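Alginate lyase, family PL7 (PDB 4BE3) is an exolytic PL7 alginate lyase that probably breaks down alginate, a brown-algal polysaccharide, by beta-elimination. Local coordinates at residues E39-T44 / T85-H90; Y161-V166 / L273-G278; D179-G184 / E205-I210; Y199-S204 / T209-K214. All coordinates share one frame; numbering follows the deposited sequence. Where two conformers were deposited one is given.

Contact 1: E39-T44 / T85-H90; sequences EHENET and TLKVQH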
loop_
_atom_site.group_PDB
_atom_site.type_symbol
_atom_site.label_atom_id
_atom_site.label_comp_id
_atom_site.label_asym_id
_atom_site.label_seq_id
_atom_site.Cartn_x
_atom_site.Cartn_y
_atom_site.Cartn_z
ATOM N N GLU A 39 -14.928 16.701 20.778
ATOM C CA GLU A 39 -15.779 16.935 21.957
ATOM C C GLU A 39 -15.042 16.327 23.102
ATOM O O GLU A 39 -14.442 15.259 22.975
ATOM C CB GLU A 39 -17.220 16.251 21.861
ATOM C CG GLU A 39 -18.052 16.887 22.971
ATOM C CD GLU A 39 -19.509 16.955 22.687
ATOM O OE1 GLU A 39 -19.991 17.221 21.510
ATOM O OE2 GLU A 39 -20.199 16.737 23.705
ATOM N N HIS A 40 -15.040 17.068 24.226
ATOM C CA HIS A 40 -14.340 16.646 25.441
ATOM C C HIS A 40 -15.349 16.090 26.439
ATOM O O HIS A 40 -16.395 16.699 26.656
ATOM C CB HIS A 40 -13.511 17.862 26.094
ATOM C CG HIS A 40 -12.694 17.380 27.293
ATOM N ND1 HIS A 40 -11.588 16.528 27.155
ATOM C CD2 HIS A 40 -12.912 17.516 28.685
ATOM C CE1 HIS A 40 -11.108 16.188 28.376
ATOM N NE2 HIS A 40 -11.912 16.796 29.321
ATOM N N GLU A 41 -15.089 14.946 27.055
ATOM C CA GLU A 41 -16.028 14.375 28.018
ATOM C C GLU A 41 -15.368 13.628 29.171
ATOM O O GLU A 41 -14.655 12.635 28.915
ATOM C CB GLU A 41 -16.884 13.369 27.317
ATOM C CG GLU A 41 -18.109 12.963 28.106
ATOM C CD GLU A 41 -18.720 11.734 27.443
ATOM O OE1 GLU A 41 -17.936 10.802 27.135
ATOM O OE2 GLU A 41 -19.928 11.786 27.198
ATOM N N ASN A 42 -15.595 14.092 30.436
ATOM C CA ASN A 42 -14.713 13.689 31.622
ATOM C C ASN A 42 -13.235 13.683 31.231
ATOM O O ASN A 42 -12.712 14.738 30.953
ATOM C CB ASN A 42 -15.125 12.337 32.249
ATOM C CG ASN A 42 -16.640 12.121 32.195
ATOM O OD1 ASN A 42 -17.392 12.967 32.669
ATOM N ND2 ASN A 42 -17.096 11.017 31.573
ATOM N N GLU A 43 -12.563 12.547 31.152
ATOM C CA GLU A 43 -11.138 12.625 30.895
ATOM C C GLU A 43 -10.699 12.235 29.498
ATOM O O GLU A 43 -9.523 12.068 29.326
ATOM C CB GLU A 43 -10.362 11.779 31.897
ATOM C CG GLU A 43 -10.442 12.285 33.346
ATOM C CD GLU A 43 -11.731 11.842 34.034
ATOM O OE1 GLU A 43 -12.104 10.647 33.942
ATOM O OE2 GLU A 43 -12.396 12.699 34.660
ATOM N N THR A 44 -11.620 12.109 28.520
ATOM C CA THR A 44 -11.273 11.720 27.127
ATOM C C THR A 44 -11.755 12.753 26.090
ATOM O O THR A 44 -12.823 13.306 26.195
ATOM C CB THR A 44 -11.968 10.372 26.788
ATOM O OG1 THR A 44 -11.689 9.475 27.842
ATOM C CG2 THR A 44 -11.514 9.711 25.423
ATOM N N THR A 85 -11.841 2.607 17.872
ATOM C CA THR A 85 -12.627 2.478 19.120
ATOM C C THR A 85 -13.561 3.629 19.104
ATOM O O THR A 85 -13.147 4.804 18.918
ATOM C CB THR A 85 -11.686 2.560 20.359
ATOM O OG1 THR A 85 -10.837 1.372 20.317
ATOM C CG2 THR A 85 -12.487 2.510 21.586
ATOM N N LEU A 86 -14.840 3.386 19.405
ATOM C CA LEU A 86 -15.836 4.454 19.119
ATOM C C LEU A 86 -17.093 4.231 19.979
ATOM O O LEU A 86 -17.165 3.195 20.640
ATOM C CB LEU A 86 -16.274 4.364 17.606
ATOM C CG LEU A 86 -16.991 2.998 17.247
ATOM C CD1 LEU A 86 -18.021 3.325 16.161
ATOM C CD2 LEU A 86 -15.973 2.009 16.652
ATOM N N LYS A 87 -18.028 5.184 19.991
ATOM C CA LYS A 87 -19.377 4.929 20.536
ATOM C C LYS A 87 -20.277 5.669 19.642
ATOM O O LYS A 87 -19.951 6.779 19.163
ATOM C CB LYS A 87 -19.471 5.285 22.010
ATOM C CG LYS A 87 -19.047 6.727 22.319
ATOM C CD LYS A 87 -18.874 6.863 23.831
ATOM C CE LYS A 87 -18.663 8.371 24.134
ATOM N NZ LYS A 87 -18.534 8.389 25.630
ATOM N N VAL A 88 -21.456 5.067 19.338
ATOM C CA VAL A 88 -22.435 5.746 18.564
ATOM C C VAL A 88 -23.278 6.496 19.517
ATOM O O VAL A 88 -23.768 5.934 20.497
ATOM C CB VAL A 88 -23.275 4.719 17.731
ATOM C CG1 VAL A 88 -24.405 5.428 16.966
ATOM C CG2 VAL A 88 -22.334 3.969 16.742
ATOM N N GLN A 89 -23.496 7.802 19.196
ATOM C CA GLN A 89 -24.222 8.720 20.116
ATOM C C GLN A 89 -25.630 8.900 19.562
ATOM O O GLN A 89 -26.480 9.277 20.337
ATOM C CB GLN A 89 -23.574 10.099 20.219
ATOM C CG GLN A 89 -22.168 9.938 20.890
ATOM C CD GLN A 89 -22.264 9.606 22.388
ATOM O OE1 GLN A 89 -22.908 8.686 22.759
ATOM N NE2 GLN A 89 -21.563 10.350 23.251
ATOM N N HIS A 90 -25.876 8.709 18.257
ATOM C CA HIS A 90 -27.195 9.022 17.798
ATOM C C HIS A 90 -27.419 8.375 16.444
ATOM O O HIS A 90 -26.477 8.356 15.673
ATOM C CB HIS A 90 -27.357 10.557 17.627
ATOM C CG HIS A 90 -28.810 10.952 17.556
ATOM N ND1 HIS A 90 -29.546 10.979 16.384
ATOM C CD2 HIS A 90 -29.683 11.248 18.599
ATOM C CE1 HIS A 90 -30.832 11.410 16.698
ATOM N NE2 HIS A 90 -30.906 11.559 18.049
HETATM O O HOH W 1 -21.338 10.010 26.126
#
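Glu41 and Lys87 meet through a salt bridge, the single direct link between 39-44 and 85-90. Their side chains reach toward each other from opposite directions. Lys87 NZ donates to Glu41 OE1 at 2.9 Å; the oxygen accepts through its syn lone pair, on the side of OE2. Both chains are stretched out beyond CG, which lets the charged ends span the gap. Lys87 CG leaves between the backbone N and the carbonyl carbon (chi1 55°), and the straight chain beyond it carries NZ across to the acid.

A water adds a second, indirect link. It donates to Glu41 OE2 at 2.5 Å and accepts from Gln89 NE2 at 2.9 Å. A weak bond from Lys87 NZ, at 3.3 Å, also ends on it. Both carboxylate oxygens are therefore engaged, one by the ammonium group and one by the water. Lys87 is largely buried and also makes a cation-pi contact with Trp46. The nearby carboxylate probably helps to offset the cost of burying its charge.

A tight turn holds the backbone that carries the acid. Glu41 opens a type II' beta turn that ends at Thr44. Glu41 N bonds to Thr44 O at 2.9 Å, and Thr44 N to Glu41 O at 3.1 Å. Within 85-90, Gln89 and His90 form a classic beta bulge against strand 295-306.

Strand 36-41 is outermost in its sheet within the chain, and strands 44-52 and 295-306 lie between it and strand 80-90. The bridge thus spans two intervening strands on one face of an antiparallel sheet of the PL7 beta-jelly-roll.

Contact 2: Y161-V166 / L273-G278; sequences YDMSVV and LVWSTG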
loop_
_atom_site.group_PDB
_atom_site.type_symbol
_atom_site.label_atom_id
_atom_site.label_comp_id
_atom_site.label_asym_id
_atom_site.label_seq_id
_atom_site.Cartn_x
_atom_site.Cartn_y
_atom_site.Cartn_z
ATOM N N TYR A 161 -28.802 -8.008 16.291
ATOM C CA TYR A 161 -29.383 -8.531 15.071
ATOM C C TYR A 161 -28.494 -8.203 13.843
ATOM O O TYR A 161 -27.577 -7.375 13.916
ATOM C CB TYR A 161 -30.644 -7.761 14.761
ATOM C CG TYR A 161 -31.722 -7.980 15.861
ATOM C CD1 TYR A 161 -31.914 -9.259 16.426
ATOM C CD2 TYR A 161 -32.464 -6.890 16.280
ATOM C CE1 TYR A 161 -32.926 -9.459 17.473
ATOM C CE2 TYR A 161 -33.520 -7.093 17.240
ATOM C CZ TYR A 161 -33.696 -8.395 17.747
ATOM O OH TYR A 161 -34.716 -8.606 18.731
ATOM N N ASP A 162 -28.718 -8.884 12.763
ATOM C CA ASP A 162 -28.122 -8.402 11.464
ATOM C C ASP A 162 -29.172 -7.468 10.740
ATOM O O ASP A 162 -30.228 -7.161 11.329
ATOM C CB ASP A 162 -27.659 -9.568 10.561
ATOM C CG ASP A 162 -28.788 -10.448 10.137
ATOM O OD1 ASP A 162 -29.896 -9.976 9.757
ATOM O OD2 ASP A 162 -28.561 -11.672 10.201
ATOM N N MET A 163 -28.889 -7.005 9.521
ATOM C CA MET A 163 -29.702 -5.953 9.005
ATOM C C MET A 163 -31.100 -6.502 8.662
ATOM O O MET A 163 -32.019 -5.665 8.442
ATOM C CB MET A 163 -29.062 -5.618 7.576
ATOM C CG MET A 163 -29.443 -4.281 7.116
ATOM S SD MET A 163 -28.835 -4.209 5.357
ATOM C CE MET A 163 -29.182 -2.456 5.140
ATOM N N SER A 164 -31.231 -7.825 8.595
ATOM C CA SER A 164 -32.491 -8.414 8.042
ATOM C C SER A 164 -33.641 -8.371 9.072
ATOM O O SER A 164 -34.788 -8.666 8.738
ATOM C CB SER A 164 -32.315 -9.909 7.576
ATOM O OG SER A 164 -32.064 -10.742 8.702
ATOM N N VAL A 165 -33.323 -8.071 10.323
ATOM C CA VAL A 165 -34.367 -8.099 11.385
ATOM C C VAL A 165 -35.120 -6.765 11.304
ATOM O O VAL A 165 -34.627 -5.730 11.805
ATOM C CB VAL A 165 -33.769 -8.324 12.777
ATOM C CG1 VAL A 165 -34.957 -8.445 13.789
ATOM C CG2 VAL A 165 -33.091 -9.722 12.803
ATOM N N VAL A 166 -36.262 -6.756 10.654
ATOM C CA VAL A 166 -37.013 -5.515 10.398
ATOM C C VAL A 166 -38.267 -5.541 11.254
ATOM O O VAL A 166 -38.631 -6.608 11.785
ATOM C CB VAL A 166 -37.338 -5.370 8.893
ATOM C CG1 VAL A 166 -35.986 -5.277 8.066
ATOM C CG2 VAL A 166 -38.092 -6.638 8.361
ATOM N N LEU A 273 -37.198 -1.039 -1.013
ATOM C CA LEU A 273 -37.546 -1.503 0.362
ATOM C C LEU A 273 -36.393 -1.914 1.254
ATOM O O LEU A 273 -36.599 -2.146 2.391
ATOM C CB LEU A 273 -38.602 -2.675 0.370
ATOM C CG LEU A 273 -39.380 -2.706 1.700
ATOM C CD1 LEU A 273 -40.297 -1.515 1.814
ATOM C CD2 LEU A 273 -40.275 -3.959 1.847
ATOM N N VAL A 274 -35.146 -2.050 0.766
ATOM C CA VAL A 274 -34.021 -2.417 1.617
ATOM C C VAL A 274 -33.217 -1.201 2.064
ATOM O O VAL A 274 -32.773 -1.116 3.233
ATOM C CB VAL A 274 -33.056 -3.352 0.888
ATOM C CG1 VAL A 274 -31.762 -3.714 1.725
ATOM C CG2 VAL A 274 -33.839 -4.633 0.544
ATOM N N TRP A 275 -33.129 -0.193 1.169
ATOM C CA TRP A 275 -32.218 0.971 1.457
ATOM C C TRP A 275 -32.901 2.343 1.471
ATOM O O TRP A 275 -32.232 3.275 1.889
ATOM C CB TRP A 275 -31.135 1.048 0.300
ATOM C CG TRP A 275 -30.293 -0.180 0.282
ATOM C CD1 TRP A 275 -30.369 -1.286 -0.565
ATOM C CD2 TRP A 275 -29.143 -0.465 1.176
ATOM N NE1 TRP A 275 -29.367 -2.193 -0.256
ATOM C CE2 TRP A 275 -28.649 -1.772 0.797
ATOM C CE3 TRP A 275 -28.576 0.203 2.266
ATOM C CZ2 TRP A 275 -27.540 -2.367 1.466
ATOM C CZ3 TRP A 275 -27.438 -0.371 2.923
ATOM C CH2 TRP A 275 -26.933 -1.610 2.531
ATOM N N SER A 276 -34.159 2.493 0.969
ATOM C CA SER A 276 -34.808 3.836 0.978
ATOM C C SER A 276 -35.716 3.868 2.196
ATOM O O SER A 276 -36.683 3.163 2.234
ATOM C CB SER A 276 -35.643 4.067 -0.350
ATOM O OG SER A 276 -34.594 4.067 -1.391
ATOM N N THR A 277 -35.308 4.674 3.191
ATOM C CA THR A 277 -35.868 4.513 4.516
ATOM C C THR A 277 -37.030 5.468 4.871
ATOM O O THR A 277 -37.639 5.301 5.905
ATOM C CB THR A 277 -34.754 4.736 5.533
ATOM O OG1 THR A 277 -34.039 5.965 5.207
ATOM C CG2 THR A 277 -33.688 3.633 5.347
ATOM N N GLY A 278 -37.281 6.468 4.027
ATOM C CA GLY A 278 -38.516 7.297 4.216
ATOM C C GLY A 278 -38.523 8.009 5.569
ATOM O O GLY A 278 -39.575 8.150 6.158
#
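Met163 sets its terminal methyl over one face of the Trp275 indole, and this is the tight part of the contact. CE lies 3.7 Å from the centroid of the six-membered ring, 23° off the ring normal, a CH-pi contact. It is shifted toward the rim and sits 3.5 Å from both Trp275 CZ3 and Trp275 CH2. Met163 SD is farther away and oblique, 4.8 Å from the same centroid, in a Met-aromatic contact. The thioether chain is fully extended, with CG anti to the backbone N (chi1 -160°), and it crosses the Trp275 side chain at about a right angle. Val274 CG1 covers part of the same indole face, but it meets Met163 CE more loosely, at 4.5 Å.

The more open side is the turn that carries Met163. There Asp162 OD1 accepts from Ser164 N at 2.8 Å, an Asx turn, and also from Ser164 OG. Asp162 and Ser164 are partly exposed.

Both segments are loops. Strand 133-141 is a shared neighbour: Met163 packs on its Phe137 and Asn139, and Trp275 on Asn139. Trp275 also touches Asp153 of strand 153-157, while Gln230 of helix 229-234 borders Asp162 and Ser164.

Contact 3: D179-G184 / E205-I210; sequences DGIALG and EGHKTI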
loop_
_atom_site.group_PDB
_atom_site.type_symbol
_atom_site.label_atom_id
_atom_site.label_comp_id
_atom_site.label_asym_id
_atom_site.label_seq_id
_atom_site.Cartn_x
_atom_site.Cartn_y
_atom_site.Cartn_z
ATOM N N ASP A 179 -28.593 -8.929 23.614
ATOM C CA ASP A 179 -27.143 -8.882 23.702
ATOM C C ASP A 179 -26.592 -7.596 22.965
ATOM O O ASP A 179 -25.420 -7.557 22.635
ATOM C CB ASP A 179 -26.540 -10.132 23.032
ATOM C CG ASP A 179 -26.957 -10.285 21.572
ATOM O OD1 ASP A 179 -28.143 -9.872 21.214
ATOM O OD2 ASP A 179 -26.103 -10.744 20.700
ATOM N N GLY A 180 -27.388 -6.575 22.733
ATOM C CA GLY A 180 -26.839 -5.417 21.937
ATOM C C GLY A 180 -26.034 -4.363 22.689
ATOM O O GLY A 180 -25.651 -4.514 23.867
ATOM N N ILE A 181 -25.852 -3.241 21.996
ATOM C CA ILE A 181 -24.871 -2.183 22.407
ATOM C C ILE A 181 -25.689 -0.915 22.484
ATOM O O ILE A 181 -26.364 -0.571 21.539
ATOM C CB ILE A 181 -23.727 -2.062 21.327
ATOM C CG1 ILE A 181 -22.993 -3.428 21.173
ATOM C CG2 ILE A 181 -22.837 -0.851 21.760
ATOM C CD1 ILE A 181 -22.262 -3.967 22.428
ATOM N N ALA A 182 -25.617 -0.215 23.631
ATOM C CA ALA A 182 -26.361 1.055 23.857
ATOM C C ALA A 182 -25.720 2.254 23.098
ATOM O O ALA A 182 -24.514 2.244 22.802
ATOM C CB ALA A 182 -26.384 1.333 25.425
ATOM N N LEU A 183 -26.477 3.287 22.842
ATOM C CA LEU A 183 -25.826 4.583 22.506
ATOM C C LEU A 183 -24.918 4.973 23.589
ATOM O O LEU A 183 -25.231 4.801 24.789
ATOM C CB LEU A 183 -26.890 5.720 22.315
ATOM C CG LEU A 183 -27.896 5.414 21.161
ATOM C CD1 LEU A 183 -28.867 6.566 21.139
ATOM C CD2 LEU A 183 -27.114 5.288 19.786
ATOM N N GLY A 184 -23.731 5.470 23.207
ATOM C CA GLY A 184 -22.832 5.992 24.235
ATOM C C GLY A 184 -22.002 4.848 24.825
ATOM O O GLY A 184 -21.173 5.095 25.743
ATOM N N GLU A 205 -16.325 -3.942 26.229
ATOM C CA GLU A 205 -16.229 -4.421 27.621
ATOM C C GLU A 205 -17.581 -5.054 28.083
ATOM O O GLU A 205 -18.690 -4.479 27.969
ATOM C CB GLU A 205 -15.826 -3.240 28.497
ATOM C CG GLU A 205 -15.985 -3.427 30.006
ATOM C CD GLU A 205 -15.047 -4.452 30.581
ATOM O OE1 GLU A 205 -13.971 -4.666 29.956
ATOM O OE2 GLU A 205 -15.401 -5.043 31.647
ATOM N N GLY A 206 -17.488 -6.275 28.586
ATOM C CA GLY A 206 -18.696 -6.882 29.092
ATOM C C GLY A 206 -19.436 -7.680 28.028
ATOM O O GLY A 206 -20.444 -8.271 28.320
ATOM N N HIS A 207 -18.948 -7.688 26.794
ATOM C CA HIS A 207 -19.469 -8.453 25.716
ATOM C C HIS A 207 -18.443 -9.364 25.152
ATOM O O HIS A 207 -17.257 -9.189 25.373
ATOM C CB HIS A 207 -19.928 -7.534 24.535
ATOM C CG HIS A 207 -20.957 -6.510 24.994
ATOM N ND1 HIS A 207 -22.265 -6.778 25.045
ATOM C CD2 HIS A 207 -20.803 -5.211 25.498
ATOM C CE1 HIS A 207 -22.929 -5.668 25.516
ATOM N NE2 HIS A 207 -22.034 -4.735 25.786
ATOM N N LYS A 208 -18.906 -10.398 24.459
ATOM C CA LYS A 208 -17.983 -11.368 23.896
ATOM C C LYS A 208 -17.200 -10.736 22.743
ATOM O O LYS A 208 -17.709 -9.931 21.986
ATOM C CB LYS A 208 -18.714 -12.523 23.221
ATOM C CG LYS A 208 -19.577 -13.400 24.157
ATOM C CD LYS A 208 -18.808 -14.110 25.272
ATOM C CE LYS A 208 -19.755 -14.955 26.153
ATOM N NZ LYS A 208 -18.976 -16.071 26.746
ATOM N N THR A 209 -15.929 -11.072 22.656
ATOM C CA THR A 209 -15.139 -10.610 21.446
ATOM C C THR A 209 -15.490 -11.557 20.330
ATOM O O THR A 209 -15.464 -12.818 20.488
ATOM C CB THR A 209 -13.644 -10.774 21.798
ATOM O OG1 THR A 209 -13.315 -9.772 22.745
ATOM C CG2 THR A 209 -12.805 -10.535 20.543
ATOM N N ILE A 210 -15.797 -11.037 19.177
ATOM C CA ILE A 210 -16.315 -11.860 18.122
ATOM C C ILE A 210 -15.403 -11.718 16.897
ATOM O O ILE A 210 -15.036 -10.558 16.578
ATOM C CB ILE A 210 -17.646 -11.319 17.615
ATOM C CG1 ILE A 210 -18.683 -11.008 18.748
ATOM C CG2 ILE A 210 -18.256 -12.334 16.629
ATOM C CD1 ILE A 210 -19.055 -12.224 19.452
HETATM O O HOH W 2 -23.637 -8.733 24.085
#
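The His207 imidazole carries Ile181 CD1 over the centre of one face. The methyl lies 3.5 Å from the ring centroid and only 11° off the normal, a well-centred CH-pi contact. In the ring plane, at the edge, a water sits 2.6 Å from His207 ND1. Gly180 O approaches obliquely, 3.4 Å from His207 CE1. The ring also meets that of Trp159, with the planes at about 50°.

The water joins the two segments. It donates to Asp179 O at 2.6 Å, so a main-chain carbonyl of one loop is linked to the imidazole of the other. Asp179 O itself stays 4.0 Å from His207 ND1, and the water bridges that gap. The far nitrogen, His207 NE2, is hydrogen-bonded to Glu185 OE2. Both ring nitrogens are therefore engaged, which should fix the rotation of the ring. Glu185 OE1 in turn accepts from Ala182 N, so one carboxylate ties the histidine to the backbone next to Ile181.

Torsions bring the groups together. His207 CG stands anti to its carbonyl carbon (chi1 -57°), and its CB points toward 179-184. Ile181 CB does not, but the outer end of its side chain turns closer. Asp179 OD2 is held separately by Gly160 N.

The loop around His207 connects strands 197-203 and 210-215 of the seven-stranded sheet. Ile181 lies on a short, weakly bonded strand that pairs with 133-141 in the other sheet. The contact thus ties a hairpin loop of one sheet to the margin of the other, in the two-sheet beta-jelly-roll of this family.

Contact 4: Y199-S204 / T209-K214; sequences YLTFSS and TIKFTK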
loop_
_atom_site.group_PDB
_atom_site.type_symbol
_atom_site.label_atom_id
_atom_site.label_comp_id
_atom_site.label_asym_id
_atom_site.label_seq_id
_atom_site.Cartn_x
_atom_site.Cartn_y
_atom_site.Cartn_z
ATOM N N TYR A 199 -9.750 -10.556 8.182
ATOM C CA TYR A 199 -9.940 -11.074 9.500
ATOM C C TYR A 199 -10.534 -9.915 10.326
ATOM O O TYR A 199 -9.915 -8.799 10.508
ATOM C CB TYR A 199 -8.556 -11.412 10.126
ATOM C CG TYR A 199 -7.855 -12.478 9.349
ATOM C CD1 TYR A 199 -8.189 -13.830 9.535
ATOM C CD2 TYR A 199 -6.890 -12.134 8.412
ATOM C CE1 TYR A 199 -7.549 -14.887 8.799
ATOM C CE2 TYR A 199 -6.216 -13.156 7.652
ATOM C CZ TYR A 199 -6.568 -14.511 7.879
ATOM O OH TYR A 199 -5.972 -15.463 7.146
ATOM N N LEU A 200 -11.758 -10.100 10.889
ATOM C CA LEU A 200 -12.396 -9.078 11.675
ATOM C C LEU A 200 -12.384 -9.422 13.133
ATOM O O LEU A 200 -12.489 -10.630 13.474
ATOM C CB LEU A 200 -13.917 -8.961 11.205
ATOM C CG LEU A 200 -14.036 -8.788 9.710
ATOM C CD1 LEU A 200 -15.654 -8.738 9.473
ATOM C CD2 LEU A 200 -13.439 -7.427 9.300
ATOM N N THR A 201 -12.220 -8.350 13.944
ATOM C CA THR A 201 -12.347 -8.604 15.411
ATOM C C THR A 201 -13.212 -7.524 15.924
ATOM O O THR A 201 -12.902 -6.303 15.738
ATOM C CB THR A 201 -10.972 -8.556 16.102
ATOM O OG1 THR A 201 -10.111 -9.498 15.416
ATOM C CG2 THR A 201 -11.029 -8.968 17.654
ATOM N N PHE A 202 -14.166 -7.869 16.770
ATOM C CA PHE A 202 -15.010 -6.871 17.426
ATOM C C PHE A 202 -15.034 -7.070 18.930
ATOM O O PHE A 202 -15.149 -8.222 19.348
ATOM C CB PHE A 202 -16.504 -7.110 16.959
ATOM C CG PHE A 202 -16.702 -6.783 15.517
ATOM C CD1 PHE A 202 -17.049 -5.456 15.180
ATOM C CD2 PHE A 202 -16.582 -7.790 14.571
ATOM C CE1 PHE A 202 -17.344 -5.124 13.849
ATOM C CE2 PHE A 202 -16.866 -7.502 13.206
ATOM C CZ PHE A 202 -17.217 -6.140 12.865
ATOM N N SER A 203 -14.800 -6.006 19.707
ATOM C CA SER A 203 -14.739 -6.224 21.164
ATOM C C SER A 203 -15.429 -5.071 21.861
ATOM O O SER A 203 -15.538 -3.949 21.328
ATOM C CB SER A 203 -13.229 -6.313 21.590
ATOM O OG SER A 203 -12.593 -5.075 21.327
ATOM N N SER A 204 -15.940 -5.339 23.054
ATOM C CA SER A 204 -16.587 -4.313 23.832
ATOM C C SER A 204 -16.663 -4.814 25.296
ATOM O O SER A 204 -16.909 -5.980 25.533
ATOM C CB SER A 204 -17.988 -4.048 23.334
ATOM O OG SER A 204 -18.605 -3.022 24.102
ATOM N N THR A 209 -15.929 -11.072 22.656
ATOM C CA THR A 209 -15.139 -10.610 21.446
ATOM C C THR A 209 -15.490 -11.557 20.330
ATOM O O THR A 209 -15.464 -12.818 20.488
ATOM C CB THR A 209 -13.644 -10.774 21.798
ATOM O OG1 THR A 209 -13.315 -9.772 22.745
ATOM C CG2 THR A 209 -12.805 -10.535 20.543
ATOM N N ILE A 210 -15.797 -11.037 19.177
ATOM C CA ILE A 210 -16.315 -11.860 18.122
ATOM C C ILE A 210 -15.403 -11.718 16.897
ATOM O O ILE A 210 -15.036 -10.558 16.578
ATOM C CB ILE A 210 -17.646 -11.319 17.615
ATOM C CG1 ILE A 210 -18.683 -11.008 18.748
ATOM C CG2 ILE A 210 -18.256 -12.334 16.629
ATOM C CD1 ILE A 210 -19.055 -12.224 19.452
ATOM N N LYS A 211 -15.016 -12.819 16.289
ATOM C CA LYS A 211 -14.051 -12.741 15.145
ATOM C C LYS A 211 -14.664 -13.342 13.916
ATOM O O LYS A 211 -15.480 -14.340 14.050
ATOM C CB LYS A 211 -12.830 -13.602 15.530
ATOM C CG LYS A 211 -11.953 -12.870 16.610
ATOM C CD LYS A 211 -10.657 -13.668 16.848
ATOM C CE LYS A 211 -10.030 -12.955 18.074
ATOM N NZ LYS A 211 -8.719 -13.509 18.509
ATOM N N PHE A 212 -14.251 -12.924 12.711
ATOM C CA PHE A 212 -14.776 -13.520 11.478
ATOM C C PHE A 212 -13.575 -13.621 10.488
ATOM O O PHE A 212 -12.688 -12.761 10.542
ATOM C CB PHE A 212 -15.798 -12.621 10.765
ATOM C CG PHE A 212 -17.024 -12.379 11.631
ATOM C CD1 PHE A 212 -18.077 -13.282 11.602
ATOM C CD2 PHE A 212 -17.040 -11.331 12.517
ATOM C CE1 PHE A 212 -19.207 -13.074 12.465
ATOM C CE2 PHE A 212 -18.173 -11.108 13.412
ATOM C CZ PHE A 212 -19.261 -12.026 13.308
ATOM N N THR A 213 -13.690 -14.511 9.532
ATOM C CA THR A 213 -12.645 -14.617 8.437
ATOM C C THR A 213 -13.382 -14.600 7.173
ATOM O O THR A 213 -14.343 -15.420 6.962
ATOM C CB THR A 213 -11.843 -15.905 8.571
ATOM O OG1 THR A 213 -11.195 -15.891 9.821
ATOM C CG2 THR A 213 -10.823 -16.074 7.414
ATOM N N LYS A 214 -13.030 -13.753 6.225
ATOM C CA LYS A 214 -13.718 -13.774 4.907
ATOM C C LYS A 214 -12.652 -13.610 3.802
ATOM O O LYS A 214 -11.951 -12.589 3.778
ATOM C CB LYS A 214 -14.694 -12.585 4.877
ATOM C CG LYS A 214 -15.402 -12.353 3.525
ATOM C CD LYS A 214 -16.362 -13.457 3.164
ATOM C CE LYS A 214 -17.061 -13.215 1.787
ATOM N NZ LYS A 214 -17.914 -14.415 1.382
HETATM O O HOH W 3 -15.233 -8.005 23.918
#
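Leu200 and Phe212 form one hydrogen-bonded antiparallel pair, and Phe202 and Ile210 form the next. Leu200 N bonds to Phe212 O at 2.8 Å with an N-H...O angle of 166°, and Phe212 N returns to Leu200 O at 3.0 Å. Phe202 N donates to Ile210 O at 2.8 Å, and Ile210 N to Phe202 O at 2.9 Å. Between these pairs lies Thr201 with Lys211, a non-hydrogen-bonded pair. Its CA-H groups point at Ile210 O and Leu200 O.

On one face of the strands, Phe202 and Phe212 cross at about a right angle. Each carries CG anti to its carbonyl carbon (chi1 -68° for Phe202), which helps bring the rings together. Their CE2 atoms are 3.8 Å apart, and Phe202 CD2 lies at the edge of the Phe212 ring, in its plane. Leu200 CD1 rests near Phe212 CB. The other face carries Tyr199, Thr201, Lys211 and Thr213. There the tyrosine ring runs alongside Thr213, with Tyr199 CE1 3.7 Å from Thr213 CG2. Thr201 CG2 meets Thr209 CG2, methyl to methyl.

At the loop end of the hairpin a water joins the two segments. It accepts from Ser204 N at 2.9 Å and also hydrogen-bonds to Thr209 OG1. Ser204 OG is anchored on Glu186 O.

Strand 210-215 is the outermost strand of the seven-stranded sheet within this chain. Strand 187-194 continues the sheet beyond 197-203, bonding to Tyr199, Thr201 and Ser203. Leu200 packs on Ile121 and Phe202 on Ile123, both of strand 121-126 in the other sheet, while Phe212 meets Trp138 edge-to-face.

Overall arrangement
Contacts 3 and 4 adjoin. They share Thr209 and Ile210, their centres are 13 Å apart, and Ile181 CD1 packs 4.1 Å from Ser204 OG. Contact 1 reaches contact 3 through a probable hydrogen bond from Gly184 N to Val88 O, 2.7 Å. Contacts 1 and 4 lie on the same seven-stranded sheet but do not touch, their nearest atoms being about 7 Å apart. Contact 2 stands apart in loops, about 5 Å from contact 3 between nearest atoms. The tartrate pocket, with His111, Arg65, Tyr255 and Lys257, belongs to the other sheet; the Trp275 side chain of contact 2 is about 13 Å from the ligand.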